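PDB 1UJN: dehydroquinate synthase from Thermus thermophilus, which probably catalyses the conversion of 3-deoxy-D-arabino-heptulosonate 7-phosphate to 3-dehydroquinate and phosphate, using NAD(+) and a divalent cobalt or zinc ion. Local coordinates for residues G178-D183 / R225-G230; A258-R263 / A335-E340; S308-V313 / L320-L325. One frame throughout, in Å; residues are numbered along the deposited sequence.

Contact 1 (G178-D183 / R225-G230); sequences GLIAGD and RLLNLG
Ile-180 and Leu-226 mark the closest backbone approach, their CA atoms 6.6 Å apart, where the last turn of helix 164-181 faces the end of a 3-10 turn, residues 225-227. Ile-180 has the largest share of the buried surface. With CG1 set anti to its carbonyl carbon (chi1 -65°) and the chain extended beyond it, CD1 reaches 3.1 Å from Leu-226 O and 3.6 Å from Leu-227 CA. Its other branch, CG2, meets Leu-226 CB at 3.9 Å, so one branch lies over Leu-226 O and Leu-227 CA and the other against Leu-226 CB. Leu-229, whose CG lies anti to its own N (chi1 175°), sends CD2 past Ile-180 in the opposite direction and to 3.9 Å from Leu-179 CB, crossing that leucine at about a right angle. Were Ile-180 an alanine, the branches over Leu-226 and Leu-227 would be gone, which is likely to open a gap between helix and turn. Leu-226 O also accepts the backbone bond from Leu-229 N (3.0 Å). Leu-229 is separated from His-231, a predicted zinc ligand, by Gly-230, the N-cap of helix 231-240. The two segments thus meet by van der Waals packing, largely of aliphatic side chains, with no hydrogen bond between them.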
loop_
_atom_site.group_PDB
_atom_site.type_symbol
_atom_site.label_atom_id
_atom_site.label_comp_id
_atom_site.label_asym_id
_atom_site.label_seq_id
_atom_site.Cartn_x
_atom_site.Cartn_y
_atom_site.Cartn_z
ATOM N N GLY A 178 11.711 -28.459 -2.747
ATOM C CA GLY A 178 11.817 -29.906 -2.657
ATOM C C GLY A 178 12.279 -30.326 -1.275
ATOM O O GLY A 178 11.728 -31.257 -0.676
ATOM N N LEU A 179 13.291 -29.634 -0.762
ATOM C CA LEU A 179 13.819 -29.933 0.561
ATOM C C LEU A 179 12.791 -29.597 1.642
ATOM O O LEU A 179 12.664 -30.311 2.637
ATOM C CB LEU A 179 15.103 -29.138 0.809
ATOM C CG LEU A 179 16.307 -29.487 -0.068
ATOM C CD1 LEU A 179 17.453 -28.539 0.245
ATOM C CD2 LEU A 179 16.722 -30.933 0.180
ATOM N N ILE A 180 12.055 -28.508 1.439
ATOM C CA ILE A 180 11.047 -28.075 2.399
ATOM C C ILE A 180 9.853 -29.031 2.473
ATOM O O ILE A 180 9.413 -29.404 3.562
ATOM C CB ILE A 180 10.530 -26.662 2.058
ATOM C CG1 ILE A 180 11.661 -25.641 2.212
ATOM C CG2 ILE A 180 9.373 -26.293 2.973
ATOM C CD1 ILE A 180 11.281 -24.234 1.802
ATOM N N ALA A 181 9.338 -29.433 1.315
ATOM C CA ALA A 181 8.184 -30.327 1.265
ATOM C C ALA A 181 8.535 -31.810 1.374
ATOM O O ALA A 181 7.697 -32.623 1.776
ATOM C CB ALA A 181 7.400 -30.080 -0.022
ATOM N N GLY A 182 9.768 -32.161 1.025
ATOM C CA GLY A 182 10.172 -33.554 1.065
ATOM C C GLY A 182 9.820 -34.190 -0.269
ATOM O O GLY A 182 9.634 -35.403 -0.370
ATOM N N ASP A 183 9.724 -33.353 -1.298
ATOM C CA ASP A 183 9.387 -33.799 -2.644
ATOM C C ASP A 183 10.659 -34.105 -3.431
ATOM O O ASP A 183 11.303 -33.200 -3.964
ATOM C CB ASP A 183 8.586 -32.710 -3.366
ATOM C CG ASP A 183 7.912 -33.217 -4.627
ATOM O OD1 ASP A 183 8.529 -34.020 -5.357
ATOM O OD2 ASP A 183 6.763 -32.808 -4.895
ATOM N N ARG A 225 7.937 -19.984 7.341
ATOM C CA ARG A 225 9.281 -19.433 7.475
ATOM C C ARG A 225 10.354 -20.449 7.073
ATOM O O ARG A 225 11.541 -20.154 7.034
ATOM C CB ARG A 225 9.481 -19.011 8.931
ATOM C CG ARG A 225 9.617 -20.211 9.870
ATOM C CD ARG A 225 9.120 -19.893 11.285
ATOM N NE ARG A 225 9.782 -20.757 12.268
ATOM C CZ ARG A 225 9.065 -21.775 12.777
ATOM N NH1 ARG A 225 7.818 -21.972 12.385
ATOM N NH2 ARG A 225 9.622 -22.591 13.677
ATOM N N LEU A 226 9.928 -21.642 6.669
ATOM C CA LEU A 226 10.857 -22.644 6.157
ATOM C C LEU A 226 11.316 -22.228 4.758
ATOM O O LEU A 226 12.328 -22.710 4.254
ATOM C CB LEU A 226 10.180 -24.017 6.092
ATOM C CG LEU A 226 9.643 -24.591 7.409
ATOM C CD1 LEU A 226 8.916 -25.897 7.125
ATOM C CD2 LEU A 226 10.783 -24.818 8.398
ATOM N N LEU A 227 10.559 -21.328 4.136
ATOM C CA LEU A 227 10.893 -20.836 2.803
ATOM C C LEU A 227 12.201 -20.050 2.858
ATOM O O LEU A 227 12.812 -19.761 1.827
ATOM C CB LEU A 227 9.765 -19.945 2.272
ATOM C CG LEU A 227 8.407 -20.624 2.064
ATOM C CD1 LEU A 227 7.337 -19.573 1.824
ATOM C CD2 LEU A 227 8.490 -21.588 0.889
ATOM N N ASN A 228 12.632 -19.708 4.067
ATOM C CA ASN A 228 13.875 -18.964 4.235
ATOM C C ASN A 228 15.083 -19.887 4.326
ATOM O O ASN A 228 16.170 -19.465 4.722
ATOM C CB ASN A 228 13.799 -18.076 5.478
ATOM C CG ASN A 228 12.783 -16.959 5.328
ATOM O OD1 ASN A 228 12.811 -16.206 4.349
ATOM N ND2 ASN A 228 11.878 -16.843 6.296
ATOM N N LEU A 229 14.886 -21.151 3.960
ATOM C CA LEU A 229 15.968 -22.131 3.983
ATOM C C LEU A 229 17.109 -21.656 3.081
ATOM O O LEU A 229 16.891 -21.355 1.908
ATOM C CB LEU A 229 15.454 -23.488 3.491
ATOM C CG LEU A 229 16.459 -24.636 3.337
ATOM C CD1 LEU A 229 17.057 -25.011 4.696
ATOM C CD2 LEU A 229 15.756 -25.831 2.712
ATOM N N GLY A 230 18.315 -21.583 3.640
ATOM C CA GLY A 230 19.478 -21.152 2.879
ATOM C C GLY A 230 19.583 -19.652 2.649
ATOM O O GLY A 230 20.540 -19.183 2.029
#

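Contact 2 (A258-R263 / A335-E340)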
loop_
_atom_site.group_PDB
_atom_site.type_symbol
_atom_site.label_atom_id
_atom_site.label_comp_id
_atom_site.label_asym_id
_atom_site.label_seq_id
_atom_site.Cartn_x
_atom_site.Cartn_y
_atom_site.Cartn_z
ATOM N N ALA A 258 23.243 -24.919 5.014
ATOM C CA ALA A 258 22.119 -25.473 5.767
ATOM C C ALA A 258 22.278 -26.982 5.900
ATOM O O ALA A 258 22.043 -27.552 6.973
ATOM C CB ALA A 258 20.805 -25.149 5.065
ATOM N N ALA A 259 22.681 -27.626 4.808
ATOM C CA ALA A 259 22.890 -29.064 4.810
ATOM C C ALA A 259 23.967 -29.445 5.826
ATOM O O ALA A 259 23.847 -30.460 6.513
ATOM C CB ALA A 259 23.287 -29.537 3.415
ATOM N N LEU A 260 25.018 -28.633 5.926
ATOM C CA LEU A 260 26.093 -28.919 6.875
ATOM C C LEU A 260 25.620 -28.728 8.317
ATOM O O LEU A 260 26.036 -29.461 9.219
ATOM C CB LEU A 260 27.314 -28.039 6.576
ATOM C CG LEU A 260 27.982 -28.421 5.248
ATOM C CD1 LEU A 260 28.976 -27.348 4.829
ATOM C CD2 LEU A 260 28.671 -29.786 5.395
ATOM N N LEU A 261 24.749 -27.751 8.538
ATOM C CA LEU A 261 24.207 -27.523 9.875
ATOM C C LEU A 261 23.357 -28.733 10.258
ATOM O O LEU A 261 23.405 -29.214 11.395
ATOM C CB LEU A 261 23.337 -26.267 9.894
ATOM C CG LEU A 261 24.038 -24.937 9.620
ATOM C CD1 LEU A 261 23.014 -23.824 9.538
ATOM C CD2 LEU A 261 25.053 -24.661 10.720
ATOM N N GLY A 262 22.579 -29.222 9.298
ATOM C CA GLY A 262 21.731 -30.373 9.550
ATOM C C GLY A 262 22.547 -31.605 9.890
ATOM O O GLY A 262 22.192 -32.369 10.788
ATOM N N ARG A 263 23.650 -31.797 9.177
ATOM C CA ARG A 263 24.509 -32.951 9.414
ATOM C C ARG A 263 25.088 -32.910 10.824
ATOM O O ARG A 263 25.103 -33.922 11.528
ATOM C CB ARG A 263 25.646 -32.980 8.394
ATOM C CG ARG A 263 26.457 -34.266 8.407
ATOM C CD ARG A 263 27.661 -34.164 7.484
ATOM N NE ARG A 263 28.637 -33.190 7.969
ATOM C CZ ARG A 263 29.752 -32.857 7.322
ATOM N NH1 ARG A 263 30.042 -33.417 6.152
ATOM N NH2 ARG A 263 30.579 -31.962 7.846
ATOM N N ALA A 335 33.567 -23.526 8.395
ATOM C CA ALA A 335 34.877 -24.045 8.025
ATOM C C ALA A 335 34.711 -25.216 7.059
ATOM O O ALA A 335 35.426 -25.311 6.058
ATOM C CB ALA A 335 35.639 -24.491 9.273
ATOM N N ALA A 336 33.770 -26.109 7.356
ATOM C CA ALA A 336 33.527 -27.259 6.488
ATOM C C ALA A 336 32.939 -26.782 5.165
ATOM O O ALA A 336 33.239 -27.332 4.103
ATOM C CB ALA A 336 32.578 -28.232 7.154
ATOM N N TRP A 337 32.093 -25.758 5.245
ATOM C CA TRP A 337 31.457 -25.176 4.065
ATOM C C TRP A 337 32.553 -24.656 3.129
ATOM O O TRP A 337 32.532 -24.919 1.925
ATOM C CB TRP A 337 30.530 -24.041 4.513
ATOM C CG TRP A 337 29.833 -23.280 3.416
ATOM C CD1 TRP A 337 28.674 -23.623 2.773
ATOM C CD2 TRP A 337 30.218 -22.004 2.900
ATOM N NE1 TRP A 337 28.307 -22.626 1.892
ATOM C CE2 TRP A 337 29.238 -21.622 1.951
ATOM C CE3 TRP A 337 31.293 -21.141 3.151
ATOM C CZ2 TRP A 337 29.305 -20.410 1.254
ATOM C CZ3 TRP A 337 31.360 -19.936 2.458
ATOM C CH2 TRP A 337 30.370 -19.582 1.521
ATOM N N ARG A 338 33.516 -23.932 3.691
ATOM C CA ARG A 338 34.624 -23.395 2.904
ATOM C C ARG A 338 35.389 -24.520 2.211
ATOM O O ARG A 338 35.681 -24.437 1.019
ATOM C CB ARG A 338 35.588 -22.605 3.792
ATOM C CG ARG A 338 35.088 -21.237 4.227
ATOM C CD ARG A 338 36.164 -20.517 5.027
ATOM N NE ARG A 338 37.276 -20.116 4.171
ATOM C CZ ARG A 338 38.448 -19.678 4.615
ATOM N NH1 ARG A 338 38.674 -19.582 5.917
ATOM N NH2 ARG A 338 39.398 -19.337 3.754
ATOM N N GLU A 339 35.715 -25.571 2.958
ATOM C CA GLU A 339 36.443 -26.700 2.391
ATOM C C GLU A 339 35.634 -27.369 1.289
ATOM O O GLU A 339 36.181 -27.752 0.253
ATOM C CB GLU A 339 36.781 -27.722 3.481
ATOM C CG GLU A 339 37.786 -27.226 4.515
ATOM C CD GLU A 339 39.117 -26.818 3.898
ATOM O OE1 GLU A 339 39.709 -27.631 3.154
ATOM O OE2 GLU A 339 39.574 -25.684 4.162
ATOM N N GLU A 340 34.332 -27.511 1.510
ATOM C CA GLU A 340 33.452 -28.123 0.520
ATOM C C GLU A 340 33.506 -27.346 -0.793
ATOM O O GLU A 340 33.481 -27.935 -1.872
ATOM C CB GLU A 340 32.010 -28.155 1.039
ATOM C CG GLU A 340 31.724 -29.278 2.022
ATOM C CD GLU A 340 31.260 -30.547 1.338
ATOM O OE1 GLU A 340 31.492 -30.686 0.119
ATOM O OE2 GLU A 340 30.667 -31.412 2.021
HETATM O O HOH W 1 32.089 -31.449 4.505
#
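Leu-260 has by far the largest surface buried here, and its CD1 branch makes the closest approach, 3.4 Å from Trp-337 CA and 3.7 Å from Trp-337 CB. With CG anti to the carbonyl carbon (chi1 -68°), the leucine points into the opposing helix at the Ala-336 to Trp-337 step, and CD1 lies at the edge of the indole, near its plane. The ring itself leads off from the contact: its NE1 bonds to Tyr-253 O, and it meets Tyr-257 edge-to-face. The pair is a helix-helix packing within the mostly helical C-terminal half of the enzyme, between helix 247-264 and the C-terminal helix 327-342; the local axes come within 10.0 Å at an angle of 129°. Ala-336 faces the other helix, its CB 4.4 Å from Leu-260 CD1. Glu-340, one turn on, brings OE2 to 4.2 Å from Leu-260 CD2. That carboxylate is salt-bridged to Arg-275, whereas Arg-263 is linked to it through a water that donates to Glu-340 OE2 (2.9 Å) and accepts a longer bond from Arg-263 NH1 (3.3 Å). Leu-260 CD2 also lies over the centre of the Arg-263 guanidinium, 3.7 Å above its plane.

Contact 3 (S308-V313 / L320-L325)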
loop_
_atom_site.group_PDB
_atom_site.type_symbol
_atom_site.label_atom_id
_atom_site.label_comp_id
_atom_site.label_asym_id
_atom_site.label_seq_id
_atom_site.Cartn_x
_atom_site.Cartn_y
_atom_site.Cartn_z
ATOM N N SER A 308 19.838 -14.776 19.148
ATOM C CA SER A 308 18.950 -13.829 18.482
ATOM C C SER A 308 18.506 -14.335 17.107
ATOM O O SER A 308 17.347 -14.262 16.726
ATOM C CB SER A 308 19.694 -12.501 18.331
ATOM O OG SER A 308 18.962 -11.649 17.448
ATOM N N LEU A 309 19.489 -14.829 16.330
ATOM C CA LEU A 309 19.171 -15.294 14.985
ATOM C C LEU A 309 18.657 -16.735 14.983
ATOM O O LEU A 309 19.072 -17.580 15.766
ATOM C CB LEU A 309 20.428 -15.185 14.116
ATOM C CG LEU A 309 21.697 -15.644 14.838
ATOM C CD1 LEU A 309 21.697 -17.150 15.119
ATOM C CD2 LEU A 309 22.969 -15.360 14.036
ATOM N N HIS A 310 17.683 -16.987 14.090
ATOM C CA HIS A 310 17.183 -18.347 13.932
ATOM C C HIS A 310 17.508 -18.891 12.539
ATOM O O HIS A 310 17.359 -18.216 11.529
ATOM C CB HIS A 310 15.668 -18.337 14.149
ATOM C CG HIS A 310 15.360 -18.382 15.625
ATOM N ND1 HIS A 310 15.818 -17.460 16.509
ATOM C CD2 HIS A 310 14.510 -19.262 16.306
ATOM C CE1 HIS A 310 15.247 -17.772 17.689
ATOM N NE2 HIS A 310 14.460 -18.846 17.598
ATOM N N TRP A 311 17.966 -20.135 12.445
ATOM C CA TRP A 311 18.303 -20.733 11.161
ATOM C C TRP A 311 17.329 -21.842 10.797
ATOM O O TRP A 311 16.846 -22.562 11.671
ATOM C CB TRP A 311 19.704 -21.345 11.198
ATOM C CG TRP A 311 20.801 -20.420 11.601
ATOM C CD1 TRP A 311 21.087 -19.981 12.863
ATOM C CD2 TRP A 311 21.791 -19.848 10.741
ATOM N NE1 TRP A 311 22.200 -19.174 12.842
ATOM C CE2 TRP A 311 22.652 -19.074 11.552
ATOM C CE3 TRP A 311 22.035 -19.912 9.362
ATOM C CZ2 TRP A 311 23.741 -18.371 11.029
ATOM C CZ3 TRP A 311 23.117 -19.215 8.843
ATOM C CH2 TRP A 311 23.958 -18.453 9.677
ATOM N N VAL A 312 17.044 -21.980 9.505
ATOM C CA VAL A 312 16.170 -23.049 9.040
ATOM C C VAL A 312 17.125 -24.206 8.763
ATOM O O VAL A 312 17.944 -24.141 7.842
ATOM C CB VAL A 312 15.432 -22.680 7.732
ATOM C CG1 VAL A 312 14.596 -23.857 7.264
ATOM C CG2 VAL A 312 14.543 -21.463 7.955
ATOM N N VAL A 313 17.031 -25.250 9.578
ATOM C CA VAL A 313 17.901 -26.413 9.447
ATOM C C VAL A 313 17.155 -27.626 8.908
ATOM O O VAL A 313 16.171 -28.067 9.496
ATOM C CB VAL A 313 18.518 -26.804 10.818
ATOM C CG1 VAL A 313 19.466 -27.984 10.654
ATOM C CG2 VAL A 313 19.248 -25.615 11.421
ATOM N N LEU A 320 12.265 -30.216 8.760
ATOM C CA LEU A 320 13.164 -29.128 9.108
ATOM C C LEU A 320 12.804 -28.472 10.435
ATOM O O LEU A 320 11.679 -28.594 10.926
ATOM C CB LEU A 320 13.150 -28.060 8.008
ATOM C CG LEU A 320 13.656 -28.433 6.613
ATOM C CD1 LEU A 320 12.694 -29.394 5.938
ATOM C CD2 LEU A 320 13.799 -27.163 5.793
ATOM N N VAL A 321 13.770 -27.769 11.008
ATOM C CA VAL A 321 13.562 -27.075 12.268
ATOM C C VAL A 321 14.120 -25.662 12.179
ATOM O O VAL A 321 15.033 -25.389 11.398
ATOM C CB VAL A 321 14.253 -27.812 13.439
ATOM C CG1 VAL A 321 13.646 -29.191 13.610
ATOM C CG2 VAL A 321 15.753 -27.914 13.181
ATOM N N VAL A 322 13.551 -24.764 12.972
ATOM C CA VAL A 322 13.993 -23.378 13.014
ATOM C C VAL A 322 14.434 -23.142 14.450
ATOM O O VAL A 322 13.653 -23.332 15.384
ATOM C CB VAL A 322 12.848 -22.412 12.651
ATOM C CG1 VAL A 322 13.340 -20.970 12.711
ATOM C CG2 VAL A 322 12.323 -22.740 11.265
ATOM N N ARG A 323 15.687 -22.739 14.630
ATOM C CA ARG A 323 16.221 -22.522 15.969
ATOM C C ARG A 323 17.585 -21.845 15.940
ATOM O O ARG A 323 18.218 -21.747 14.888
ATOM C CB ARG A 323 16.368 -23.871 16.678
ATOM C CG ARG A 323 17.069 -24.916 15.812
ATOM C CD ARG A 323 17.687 -26.041 16.627
ATOM N NE ARG A 323 18.835 -25.581 17.406
ATOM C CZ ARG A 323 19.682 -26.386 18.043
ATOM N NH1 ARG A 323 19.516 -27.701 17.998
ATOM N NH2 ARG A 323 20.701 -25.876 18.722
ATOM N N PRO A 324 18.047 -21.356 17.104
ATOM C CA PRO A 324 19.350 -20.694 17.218
ATOM C C PRO A 324 20.417 -21.777 17.360
ATOM O O PRO A 324 20.112 -22.902 17.762
ATOM C CB PRO A 324 19.199 -19.862 18.487
ATOM C CG PRO A 324 18.333 -20.741 19.340
ATOM C CD PRO A 324 17.274 -21.203 18.352
ATOM N N LEU A 325 21.662 -21.448 17.040
ATOM C CA LEU A 325 22.732 -22.432 17.136
ATOM C C LEU A 325 23.966 -21.882 17.839
ATOM O O LEU A 325 24.279 -20.698 17.726
ATOM C CB LEU A 325 23.116 -22.912 15.730
ATOM C CG LEU A 325 22.009 -23.585 14.910
ATOM C CD1 LEU A 325 22.441 -23.705 13.457
ATOM C CD2 LEU A 325 21.693 -24.951 15.499
#
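Trp-311 and Arg-323 form a hydrogen-bonded antiparallel pair, as do Val-313 and Val-321, in the beta hairpin of strands 311-314 and 319-323. Evidence for the tight part lies in its four backbone bonds: Val-313 N to Val-321 O is the shortest at 2.7 Å, with the donor nearly in line with the C=O, whereas Trp-311 N meets Arg-323 O at 2.9 Å from above the carbonyl plane. Between them sits the non-hydrogen-bonded pair Val-312 and Val-322. On their face, Val-312 CG1 presses on Leu-320 CD2 at 3.7 Å; on the other, Leu-325 CD1 lies 4.0 Å from Trp-311 CD1, the side chains crossing at about a right angle, and both residues pack on Leu-261 of helix 247-264. The exposed end is looser. There Pro-324 CD lies over one face of the His-310 imidazole in a CH-pi contact, 4.0 Å from the centroid and 19° off the normal. Nearby, Arg-323 grips Pro-324 O side-on with NE (3.0 Å) and NH2 (3.2 Å), the oxygen close to the guanidinium plane, which probably restrains the arginine's rotation. Thus directional backbone bonds set the strand register, apolar side chains fasten the hairpin to the helices, and the solvent end has the CH-pi contact.

The three centres form a triangle: contact 3 is about 13 Å from contact 1 and about 15 Å from contact 2, and these two are about 17 Å apart. Leu-229 CD1 of contact 1 touches both neighbours, 3.4 Å from Val-312 O and 3.8 Å from Ala-258 CB. From the face that carries Trp-311, Val-313 and Val-321, Val-313 CG1 comes to 3.5 Å from Gly-262 CA. Along the chain, contact 3 is nested inside the loop closed by contact 2. Contacts 1 and 3 lie near the predicted zinc site of Glu-173, His-231 and His-247: the side chains of Leu-229 and Val-312 are about 6 and 7 Å from that of His-231. Contact 2 lies away from it.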